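Local coordinates for alpha-L-rhamnosidase (Aspergillus terreus, PDB 6GSZ), which probably hydrolyses terminal non-reducing alpha-L-rhamnose residues in alpha-L-rhamnosides, a glycosidase reaction, at residues A[444-449]-A[482-487]. Sequence-based numbering, arbitrary orientation.
Sequences ENILWS and NFIYDT. With CA (calcium ion), chain K.
I484 meets both I446 and L447 where helix 471-484 ends against helix 437-453, in the six-hairpin, (alpha/alpha)-barrel type of catalytic domain of this rhamnosidase. The pair serves as a worked example of how two neighbouring helices of such a domain are joined by aliphatic side chains and one tyrosine ring, with no hydrogen bond between the two segments. Taken along the second segment, N482 makes no contact with the first helix; its ND2 is held by S541 of helix 530-542. F483 takes no part and stacks on H772 and F805. I484 then points at the first helix and divides its work between two branches. CG1 lies beside the backbone N (chi1 -57°), which puts CG2 anti to it and 3.6 Å from CD1 of L447, whereas the extended CG1 branch carries CD1 to within 4.0 Å of CG2 of I446, the two isoleucines crossing at about a right angle.

Y485 is the first residue to leave helical geometry, yet its ring still reaches back to the helix: CE2 lies 3.8 Å from L447 CD1. One leucine methyl thus touches both I484 CG2 and the tyrosine ring, which it meets obliquely. The phenol oxygen, close to the same methyl, is hydrogen-bonded to NE of R451 one turn further along helix 437-453, which fixes the far end of the ring. D486 reaches a calcium site and, through OD1, caps the N of A488 at the start of helix 488-503. Its other oxygen, OD2, binds the calcium ion at 2.3 Å, and OD1 accepts a weak bond of 2.9 Å from water 1, itself a ligand of the metal. T487 OG1 donates a 2.7 Å bond to N482 OD1, the donor above the carbonyl plane of N482, 59° out of it.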
# COMPACT_ATOMS: atom_id res chain seq x y z
N GLU A 444 -5.29 -13.94 7.37
CA GLU A 444 -4.16 -13.38 8.09
C GLU A 444 -2.93 -13.28 7.16
O GLU A 444 -2.18 -12.27 7.18
CB GLU A 444 -3.95 -14.21 9.36
CG GLU A 444 -2.85 -13.66 10.24
CD GLU A 444 -2.77 -14.22 11.66
OE1 GLU A 444 -3.60 -15.05 12.04
OE2 GLU A 444 -1.86 -13.79 12.38
N ASN A 445 -2.74 -14.30 6.33
CA ASN A 445 -1.60 -14.34 5.42
C ASN A 445 -1.71 -13.24 4.35
O ASN A 445 -0.69 -12.63 3.99
CB ASN A 445 -1.44 -15.69 4.73
CG ASN A 445 -1.03 -16.79 5.68
OD1 ASN A 445 -0.85 -16.57 6.90
ND2 ASN A 445 -0.92 -18.00 5.13
N ILE A 446 -2.93 -12.98 3.88
CA ILE A 446 -3.18 -11.90 2.93
C ILE A 446 -2.87 -10.55 3.56
O ILE A 446 -2.18 -9.66 3.00
CB ILE A 446 -4.63 -11.94 2.41
CG1 ILE A 446 -4.85 -13.23 1.62
CG2 ILE A 446 -4.96 -10.71 1.60
CD1 ILE A 446 -6.31 -13.51 1.27
N LEU A 447 -3.33 -10.39 4.79
CA LEU A 447 -3.04 -9.18 5.58
C LEU A 447 -1.52 -8.96 5.68
O LEU A 447 -1.04 -7.81 5.47
CB LEU A 447 -3.67 -9.37 6.96
CG LEU A 447 -3.31 -8.36 8.05
CD1 LEU A 447 -3.79 -6.97 7.73
CD2 LEU A 447 -3.81 -8.84 9.40
N TRP A 448 -0.79 -10.01 6.02
CA TRP A 448 0.65 -9.88 6.13
C TRP A 448 1.32 -9.61 4.78
O TRP A 448 2.36 -8.89 4.76
CB TRP A 448 1.25 -11.10 6.84
CG TRP A 448 1.12 -11.02 8.32
CD1 TRP A 448 0.22 -11.68 9.11
CD2 TRP A 448 1.96 -10.28 9.24
NE1 TRP A 448 0.42 -11.37 10.42
CE2 TRP A 448 1.53 -10.58 10.55
CE3 TRP A 448 3.10 -9.48 9.09
CZ2 TRP A 448 2.11 -10.02 11.68
CZ3 TRP A 448 3.71 -8.96 10.21
CH2 TRP A 448 3.21 -9.21 11.49
N SER A 449 0.83 -10.20 3.67
CA SER A 449 1.38 -9.87 2.37
C SER A 449 1.11 -8.41 1.99
O SER A 449 1.93 -7.74 1.31
CB SER A 449 0.98 -10.84 1.29
OG SER A 449 1.69 -12.05 1.42
N ASN A 482 -8.09 -2.23 -0.53
CA ASN A 482 -8.81 -1.08 -0.12
C ASN A 482 -9.87 -1.39 0.96
O ASN A 482 -10.41 -0.45 1.58
CB ASN A 482 -9.56 -0.44 -1.29
CG ASN A 482 -8.70 0.07 -2.42
OD1 ASN A 482 -7.44 0.10 -2.30
ND2 ASN A 482 -9.31 0.62 -3.47
N PHE A 483 -10.15 -2.67 1.17
CA PHE A 483 -10.99 -3.09 2.26
C PHE A 483 -10.16 -3.26 3.54
O PHE A 483 -10.59 -2.91 4.66
CB PHE A 483 -11.66 -4.42 1.89
CG PHE A 483 -12.66 -4.95 2.89
CD1 PHE A 483 -12.27 -5.73 3.96
CD2 PHE A 483 -14.02 -4.72 2.72
CE1 PHE A 483 -13.20 -6.25 4.86
CE2 PHE A 483 -14.96 -5.29 3.58
CZ PHE A 483 -14.55 -6.04 4.66
N ILE A 484 -8.95 -3.82 3.41
CA ILE A 484 -8.16 -4.15 4.61
C ILE A 484 -7.60 -2.89 5.30
O ILE A 484 -7.62 -2.81 6.52
CB ILE A 484 -7.06 -5.17 4.28
CG1 ILE A 484 -7.65 -6.45 3.67
CG2 ILE A 484 -6.19 -5.46 5.50
CD1 ILE A 484 -6.63 -7.46 3.29
N TYR A 485 -7.12 -1.94 4.48
CA TYR A 485 -6.58 -0.69 5.00
C TYR A 485 -7.13 0.47 4.17
O TYR A 485 -7.51 0.30 3.02
CB TYR A 485 -5.05 -0.65 4.87
CG TYR A 485 -4.24 -1.43 5.90
CD1 TYR A 485 -3.91 -0.85 7.12
CD2 TYR A 485 -3.83 -2.73 5.67
CE1 TYR A 485 -3.16 -1.54 8.07
CE2 TYR A 485 -3.09 -3.43 6.61
CZ TYR A 485 -2.76 -2.83 7.82
OH TYR A 485 -2.02 -3.51 8.77
N ASP A 486 -7.12 1.67 4.77
CA ASP A 486 -7.44 2.90 4.08
C ASP A 486 -6.23 3.31 3.23
O ASP A 486 -5.25 3.89 3.72
CB ASP A 486 -7.87 3.99 5.06
CG ASP A 486 -8.30 5.28 4.38
OD1 ASP A 486 -7.91 5.51 3.20
OD2 ASP A 486 -9.15 5.98 5.00
N THR A 487 -6.28 2.89 1.96
CA THR A 487 -5.21 3.09 1.00
C THR A 487 -5.35 4.36 0.17
O THR A 487 -4.55 4.57 -0.74
CB THR A 487 -5.25 1.94 -0.01
OG1 THR A 487 -6.58 1.95 -0.52
CG2 THR A 487 -4.99 0.60 0.64
CA CA K . -10.62 7.71 5.07
O HOH W 1 -9.52 7.98 3.13
O HOH W 2 -12.13 5.74 4.99
O HOH W 3 -12.10 7.99 6.95